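Side-chain contacts in clavulanic acid biosynthesis oligopeptide binding protein 2 (Streptomyces clavuligerus, PDB 2WOL), which probably binds oligopeptides or related solutes as an extracellular solute-binding protein of the clavulanic acid biosynthetic pathway: residues A49-V54 with A188-A193; L59-L62 with M68-P71; G213-A218 with D247-T252. All coordinates share one frame; numbering follows the deposited sequence.

Contact 1: A49-V54 with A188-A193; sequences ARTYYV and AQPCAA
Ala49 and Cys191 meet almost backbone to backbone, with Ala49 CA 3.8 Å from Cys191 CA. The side chains add a carbon-on-carbon touch. Cys191 CB comes alongside the alanine, 4.1 Å from Ala49 CB, and it is this carbon rather than the sulfur that touches: with SG between its own backbone N and carbonyl carbon (chi1 68°), the thiol is carried off on the far side of CB. The second apolar contact is looser. Thr51 offers its methyl to the proline ring, and Thr51 CG2 lies 4.4 Å from Pro190 CG. The other branch of the threonine, OG1, faces away from the proline and is bonded to Asp44.

Both segments are loops of a type II periplasmic-binding-protein fold: 49-54 leads from strand 34-39 into helix 54-63, and 188-193 follows helix 183-186. Helix 54-63 also packs on the proline, through Trp57 and Gln60, while Val127 of helix 117-127 lies against Cys191.

The hydrogen bonds stay within each segment or run to other parts of the chain; none crosses the contact. A 3-10 turn shapes 190-192, held by Ala192 N to Gln189 O at 2.9 Å, and Ala193 N follows with Pro190 O at 3.1 Å. In the other loop, Tyr53 N at the N-cap position makes a weak but nearly straight bond to Thr51 OG1, 3.3 Å long with an N-H...O angle of 167°. Asp44 takes Tyr52 N as well as the threonine hydroxyl, and Thr51 O receives Trp57 NE1.

Contact 2: L59-L62 with M68-P71; sequences LQRL and MAYP
Arg61 reaches across to grip the carbonyl of Tyr70, joining helix 54-63 to the end of strand 68-69, which pairs antiparallel with strand 82-83; the backbones themselves stay well apart. The tight part is one oxygen held by two N-H groups. Arg61 NH1 gives the stronger bond, 2.7 Å to Tyr70 O, arriving in the carbonyl plane on a lone pair and keeping the oxygen close to the guanidinium plane. Arg61 NH2 adds a weak bond to the same Tyr70 O at 3.1 Å, with an N-H...O angle of only 134°. A bend at chi3 (66°) swings the guanidinium edge round to the carbonyl, and a salt bridge from Arg61 NE to Asp552 fixes the group from another direction.

Beyond the bonds there is little: Tyr70 CB lies 3.9 Å from Arg61 NH1, a plain van der Waals approach, and Ala69 CB is farther off. The tyrosine ring leads away from the arginine, its hydroxyl bonded to His185.

On the looser side a water bridges two donors that could not bond each other. It sits in the guanidinium plane and accepts from both segments, 2.9 Å from Arg61 NH1 and 3.2 Å from the backbone N of Tyr70.

Contact 3: G213-A218 with D247-T252; sequences GPYRVA and DRVELT
Tyr215 and Val249 face each other across an intervening strand, the methyl of one lying over the ring of the other. The touching atoms are Val249 CG2 and Tyr215 CE2, 4.4 Å apart, an ordinary apolar approach over a ring face. Each side chain is turned for it. Tyr215 has CG anti to its carbonyl carbon (chi1 -58°), which sends the ring out from strand 215-221 toward strand 248-253. In Val249 the CG1 branch stands opposite the backbone N (chi1 179°), leaving CG2 as the methyl that reaches the tyrosine. Leu62 of helix 54-63 packs against both residues.

The rim of the same ring meets backbone: Asp247 O lies near the ring plane, 4.4 Å from Tyr215 CE2. The phenol end continues to a hydrogen bond with the carbonyl of Pro246, which holds the tip without fixing the ring's turn about chi2. Asp247 turns its carboxylate elsewhere, to a salt bridge with Arg230.

Arg248 starts out pointing away from the 213-218 segment. Its chain is extended through chi3, and a turn at chi4 (87°) sets the guanidinium crosswise, so that NH1 comes within 4.7 Å of Ala218 CB, no firm contact. The guanidinium is held from two strands. Arg248 NE gives a salt-bridging hydrogen bond of 2.9 Å to Glu250 OE2 of its own strand, received on the anti lone pair and close to the guanidinium plane, while NH2 bonds His227 of strand 225-230. Both Arg248 and Glu250 also touch a crystal neighbour, which may influence their conformations.

Contact between second-neighbour strands arises in a mixed beta sheet when a long side chain spans the strand between: here 225-230 runs antiparallel to both partners, and the Tyr215 ring reaches past it to Val249 beneath helix 54-63.

Helix 54-63 ties the three contacts together: the loop of contact 1 runs into it, contact 2 starts from it, and its last turn lies on the sheet face of contact 3. Contact 1 lies nearest the centre of the chain and contact 3 farthest out. Contacts 1 and 2 touch directly, as where Pro190 packs on Gln60, whereas contacts 1 and 3 do not meet. Between contacts 2 and 3, Leu62 O accepts from Tyr215 N. Chemistry follows place: small apolar groups between buried loops in contact 1, a buried arginine gripping a carbonyl, with one bridging water, in contact 2, and in contact 3 an apolar sheet face with charged residues toward the outside.

Contact 1: A49-V54 with A188-A193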
# COMPACT_ATOMS: atom_id res chain seq x y z
N ALA A 49 -0.66 -0.22 -15.71
CA ALA A 49 -0.68 1.18 -15.30
C ALA A 49 -1.97 1.60 -14.59
O ALA A 49 -2.02 2.68 -14.00
CB ALA A 49 -0.43 2.09 -16.49
N ARG A 50 -3.00 0.76 -14.64
CA ARG A 50 -4.33 1.16 -14.20
C ARG A 50 -4.83 0.43 -12.97
O ARG A 50 -6.02 0.50 -12.62
CB ARG A 50 -5.33 1.01 -15.35
CG ARG A 50 -4.98 1.85 -16.57
CD ARG A 50 -6.03 1.70 -17.65
NE ARG A 50 -7.31 2.30 -17.25
CZ ARG A 50 -8.42 2.24 -17.98
NH1 ARG A 50 -8.44 1.61 -19.15
NH2 ARG A 50 -9.53 2.82 -17.52
N THR A 51 -3.92 -0.28 -12.30
CA THR A 51 -4.26 -0.98 -11.07
C THR A 51 -3.79 -0.26 -9.81
O THR A 51 -2.67 0.27 -9.75
CB THR A 51 -3.76 -2.44 -11.06
OG1 THR A 51 -4.10 -3.04 -9.81
CG2 THR A 51 -2.24 -2.52 -11.27
N TYR A 52 -4.66 -0.24 -8.80
CA TYR A 52 -4.35 0.34 -7.50
C TYR A 52 -4.68 -0.65 -6.38
O TYR A 52 -4.89 -0.25 -5.23
CB TYR A 52 -5.11 1.66 -7.27
CG TYR A 52 -4.21 2.79 -6.80
CD1 TYR A 52 -4.19 4.01 -7.49
CD2 TYR A 52 -3.37 2.64 -5.70
CE1 TYR A 52 -3.36 5.05 -7.07
CE2 TYR A 52 -2.54 3.67 -5.28
CZ TYR A 52 -2.54 4.87 -5.97
OH TYR A 52 -1.72 5.90 -5.57
N TYR A 53 -4.75 -1.94 -6.72
CA TYR A 53 -4.93 -3.00 -5.72
C TYR A 53 -3.57 -3.57 -5.35
O TYR A 53 -2.80 -3.98 -6.24
CB TYR A 53 -5.78 -4.16 -6.26
CG TYR A 53 -7.27 -3.93 -6.39
CD1 TYR A 53 -7.88 -2.76 -5.93
CD2 TYR A 53 -8.08 -4.91 -6.96
CE1 TYR A 53 -9.27 -2.58 -6.06
CE2 TYR A 53 -9.45 -4.75 -7.09
CZ TYR A 53 -10.04 -3.59 -6.64
OH TYR A 53 -11.40 -3.44 -6.77
N VAL A 54 -3.27 -3.61 -4.06
CA VAL A 54 -2.00 -4.16 -3.58
C VAL A 54 -1.79 -5.59 -4.10
O VAL A 54 -0.69 -5.93 -4.54
CB VAL A 54 -1.87 -4.11 -2.03
CG1 VAL A 54 -0.54 -4.71 -1.59
CG2 VAL A 54 -1.99 -2.68 -1.53
N ALA A 188 9.82 0.52 -9.49
CA ALA A 188 9.46 -0.84 -9.11
C ALA A 188 7.96 -1.09 -9.19
O ALA A 188 7.49 -2.20 -8.93
CB ALA A 188 9.98 -1.15 -7.70
N GLN A 189 7.21 -0.05 -9.57
CA GLN A 189 5.75 -0.12 -9.64
C GLN A 189 5.29 -0.54 -11.04
O GLN A 189 5.93 -0.18 -12.02
CB GLN A 189 5.13 1.21 -9.21
CG GLN A 189 5.66 1.75 -7.86
CD GLN A 189 5.61 0.73 -6.72
OE1 GLN A 189 6.54 0.63 -5.90
NE2 GLN A 189 4.53 -0.03 -6.66
N PRO A 190 4.19 -1.32 -11.13
CA PRO A 190 3.74 -1.80 -12.45
C PRO A 190 3.39 -0.72 -13.48
O PRO A 190 3.43 -1.00 -14.68
CB PRO A 190 2.52 -2.67 -12.11
CG PRO A 190 2.13 -2.31 -10.72
CD PRO A 190 3.37 -1.84 -10.03
N CYS A 191 3.08 0.49 -13.04
CA CYS A 191 2.85 1.58 -13.99
C CYS A 191 4.13 2.00 -14.73
O CYS A 191 4.07 2.75 -15.70
CB CYS A 191 2.15 2.78 -13.33
SG CYS A 191 3.13 3.68 -12.13
N ALA A 192 5.28 1.52 -14.27
CA ALA A 192 6.57 1.77 -14.93
C ALA A 192 7.13 0.53 -15.65
O ALA A 192 8.24 0.58 -16.19
CB ALA A 192 7.58 2.32 -13.94
N ALA A 193 6.37 -0.56 -15.65
CA ALA A 193 6.71 -1.74 -16.46
C ALA A 193 6.59 -1.40 -17.95
O ALA A 193 5.61 -0.78 -18.37
CB ALA A 193 5.82 -2.92 -16.11

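Contact 2: L59-L62 with M68-P71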
# COMPACT_ATOMS: atom_id res chain seq x y z
N LEU A 59 0.44 -9.61 -7.97
CA LEU A 59 0.25 -10.47 -9.14
C LEU A 59 1.09 -10.00 -10.33
O LEU A 59 1.56 -10.82 -11.14
CB LEU A 59 -1.22 -10.52 -9.52
CG LEU A 59 -1.65 -11.40 -10.69
CD1 LEU A 59 -1.47 -12.88 -10.36
CD2 LEU A 59 -3.08 -11.10 -11.05
N GLN A 60 1.28 -8.69 -10.45
CA GLN A 60 2.08 -8.13 -11.53
C GLN A 60 3.55 -8.58 -11.51
O GLN A 60 4.23 -8.53 -12.53
CB GLN A 60 1.98 -6.60 -11.55
CG GLN A 60 0.72 -6.10 -12.27
CD GLN A 60 0.74 -6.35 -13.77
OE1 GLN A 60 1.78 -6.67 -14.35
NE2 GLN A 60 -0.41 -6.19 -14.41
N ARG A 61 4.02 -9.04 -10.35
CA ARG A 61 5.37 -9.58 -10.27
C ARG A 61 5.54 -10.85 -11.12
O ARG A 61 6.65 -11.21 -11.50
CB ARG A 61 5.78 -9.83 -8.81
CG ARG A 61 6.14 -8.54 -8.07
CD ARG A 61 6.18 -8.71 -6.56
NE ARG A 61 7.23 -9.60 -6.06
CZ ARG A 61 8.53 -9.28 -5.97
NH1 ARG A 61 8.98 -8.10 -6.40
NH2 ARG A 61 9.38 -10.16 -5.47
N LEU A 62 4.43 -11.52 -11.43
CA LEU A 62 4.45 -12.68 -12.34
C LEU A 62 4.34 -12.29 -13.81
O LEU A 62 4.83 -13.02 -14.68
CB LEU A 62 3.29 -13.63 -12.02
CG LEU A 62 3.34 -14.44 -10.72
CD1 LEU A 62 2.80 -13.64 -9.54
CD2 LEU A 62 2.54 -15.72 -10.89
N MET A 68 13.50 -1.77 -11.68
CA MET A 68 13.84 -2.20 -10.33
C MET A 68 12.68 -3.03 -9.81
O MET A 68 11.55 -2.85 -10.24
CB MET A 68 14.05 -1.00 -9.42
CG MET A 68 15.09 -0.00 -9.92
SD MET A 68 16.77 -0.68 -9.88
CE MET A 68 17.03 -0.84 -8.11
N ALA A 69 12.96 -3.95 -8.88
CA ALA A 69 11.90 -4.75 -8.27
C ALA A 69 12.25 -5.06 -6.83
O ALA A 69 13.43 -5.14 -6.48
CB ALA A 69 11.68 -6.04 -9.05
N TYR A 70 11.24 -5.25 -5.99
CA TYR A 70 11.51 -5.71 -4.63
C TYR A 70 12.08 -7.13 -4.69
O TYR A 70 11.53 -7.99 -5.38
CB TYR A 70 10.27 -5.57 -3.73
CG TYR A 70 9.87 -4.11 -3.65
CD1 TYR A 70 8.86 -3.61 -4.47
CD2 TYR A 70 10.55 -3.23 -2.81
CE1 TYR A 70 8.52 -2.26 -4.43
CE2 TYR A 70 10.22 -1.88 -2.77
CZ TYR A 70 9.20 -1.40 -3.59
OH TYR A 70 8.86 -0.07 -3.57
N PRO A 71 13.21 -7.36 -4.02
CA PRO A 71 13.87 -8.65 -4.14
C PRO A 71 13.06 -9.77 -3.49
O PRO A 71 12.16 -9.50 -2.68
CB PRO A 71 15.21 -8.44 -3.43
CG PRO A 71 14.98 -7.33 -2.49
CD PRO A 71 13.94 -6.44 -3.12
O HOH W 1 8.49 -5.51 -7.52

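Contact 3: G213-A218 with D247-T252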
# COMPACT_ATOMS: atom_id res chain seq x y z
N GLY A 213 7.21 -10.50 -18.03
CA GLY A 213 7.48 -11.42 -16.92
C GLY A 213 7.42 -12.87 -17.33
O GLY A 213 7.19 -13.19 -18.51
N PRO A 214 7.63 -13.79 -16.37
CA PRO A 214 7.62 -15.23 -16.64
C PRO A 214 6.27 -15.80 -17.06
O PRO A 214 6.22 -16.92 -17.60
CB PRO A 214 8.07 -15.85 -15.32
CG PRO A 214 7.80 -14.80 -14.27
CD PRO A 214 7.95 -13.48 -14.97
N TYR A 215 5.19 -15.07 -16.81
CA TYR A 215 3.85 -15.52 -17.18
C TYR A 215 3.12 -14.47 -18.00
O TYR A 215 3.44 -13.28 -17.95
CB TYR A 215 3.03 -15.89 -15.93
CG TYR A 215 3.73 -16.96 -15.14
CD1 TYR A 215 4.73 -16.63 -14.23
CD2 TYR A 215 3.44 -18.31 -15.34
CE1 TYR A 215 5.42 -17.60 -13.53
CE2 TYR A 215 4.12 -19.30 -14.64
CZ TYR A 215 5.11 -18.93 -13.73
OH TYR A 215 5.81 -19.87 -13.02
N ARG A 216 2.14 -14.94 -18.77
CA ARG A 216 1.26 -14.07 -19.52
C ARG A 216 -0.18 -14.50 -19.28
O ARG A 216 -0.44 -15.63 -18.86
CB ARG A 216 1.61 -14.12 -21.01
CG ARG A 216 1.38 -15.46 -21.69
CD ARG A 216 1.73 -15.38 -23.16
NE ARG A 216 1.59 -16.66 -23.83
CZ ARG A 216 2.08 -16.95 -25.04
NH1 ARG A 216 2.75 -16.03 -25.73
NH2 ARG A 216 1.89 -18.15 -25.56
N VAL A 217 -1.11 -13.58 -19.54
CA VAL A 217 -2.53 -13.87 -19.40
C VAL A 217 -2.98 -14.84 -20.49
O VAL A 217 -2.84 -14.56 -21.69
CB VAL A 217 -3.39 -12.57 -19.49
CG1 VAL A 217 -4.87 -12.90 -19.31
CG2 VAL A 217 -2.93 -11.55 -18.45
N ALA A 218 -3.49 -16.00 -20.08
CA ALA A 218 -4.03 -16.99 -21.01
C ALA A 218 -5.52 -16.76 -21.22
O ALA A 218 -6.03 -16.88 -22.34
CB ALA A 218 -3.77 -18.40 -20.50
N ASP A 247 3.99 -24.30 -13.69
CA ASP A 247 3.76 -24.24 -15.13
C ASP A 247 2.55 -23.37 -15.46
O ASP A 247 2.44 -22.85 -16.56
CB ASP A 247 3.54 -25.65 -15.69
CG ASP A 247 4.82 -26.46 -15.77
OD1 ASP A 247 4.72 -27.70 -15.88
OD2 ASP A 247 5.92 -25.87 -15.72
N ARG A 248 1.65 -23.22 -14.49
CA ARG A 248 0.40 -22.52 -14.71
C ARG A 248 -0.07 -21.92 -13.39
O ARG A 248 0.21 -22.45 -12.32
CB ARG A 248 -0.65 -23.49 -15.26
CG ARG A 248 -1.94 -22.87 -15.77
CD ARG A 248 -2.82 -23.93 -16.41
NE ARG A 248 -4.07 -23.38 -16.91
CZ ARG A 248 -4.23 -22.84 -18.11
NH1 ARG A 248 -3.20 -22.79 -18.96
NH2 ARG A 248 -5.41 -22.36 -18.48
N VAL A 249 -0.78 -20.80 -13.48
CA VAL A 249 -1.39 -20.17 -12.32
C VAL A 249 -2.87 -19.95 -12.63
O VAL A 249 -3.21 -19.35 -13.65
CB VAL A 249 -0.70 -18.82 -11.97
CG1 VAL A 249 -1.36 -18.16 -10.76
CG2 VAL A 249 0.79 -19.03 -11.71
N GLU A 250 -3.74 -20.48 -11.78
CA GLU A 250 -5.17 -20.36 -11.98
C GLU A 250 -5.81 -19.65 -10.80
O GLU A 250 -5.78 -20.16 -9.67
CB GLU A 250 -5.81 -21.73 -12.19
CG GLU A 250 -5.41 -22.38 -13.51
CD GLU A 250 -6.01 -23.76 -13.69
OE1 GLU A 250 -6.70 -24.25 -12.77
OE2 GLU A 250 -5.78 -24.36 -14.76
N LEU A 251 -6.36 -18.47 -11.06
CA LEU A 251 -7.08 -17.70 -10.06
C LEU A 251 -8.59 -17.90 -10.21
O LEU A 251 -9.15 -17.64 -11.28
CB LEU A 251 -6.74 -16.21 -10.18
CG LEU A 251 -7.54 -15.24 -9.30
CD1 LEU A 251 -7.26 -15.48 -7.82
CD2 LEU A 251 -7.24 -13.79 -9.67
N THR A 252 -9.23 -18.36 -9.14
CA THR A 252 -10.69 -18.43 -9.05
C THR A 252 -11.18 -17.16 -8.36
O THR A 252 -10.68 -16.79 -7.29
CB THR A 252 -11.13 -19.69 -8.27
OG1 THR A 252 -10.77 -20.85 -9.03
CG2 THR A 252 -12.64 -19.70 -8.03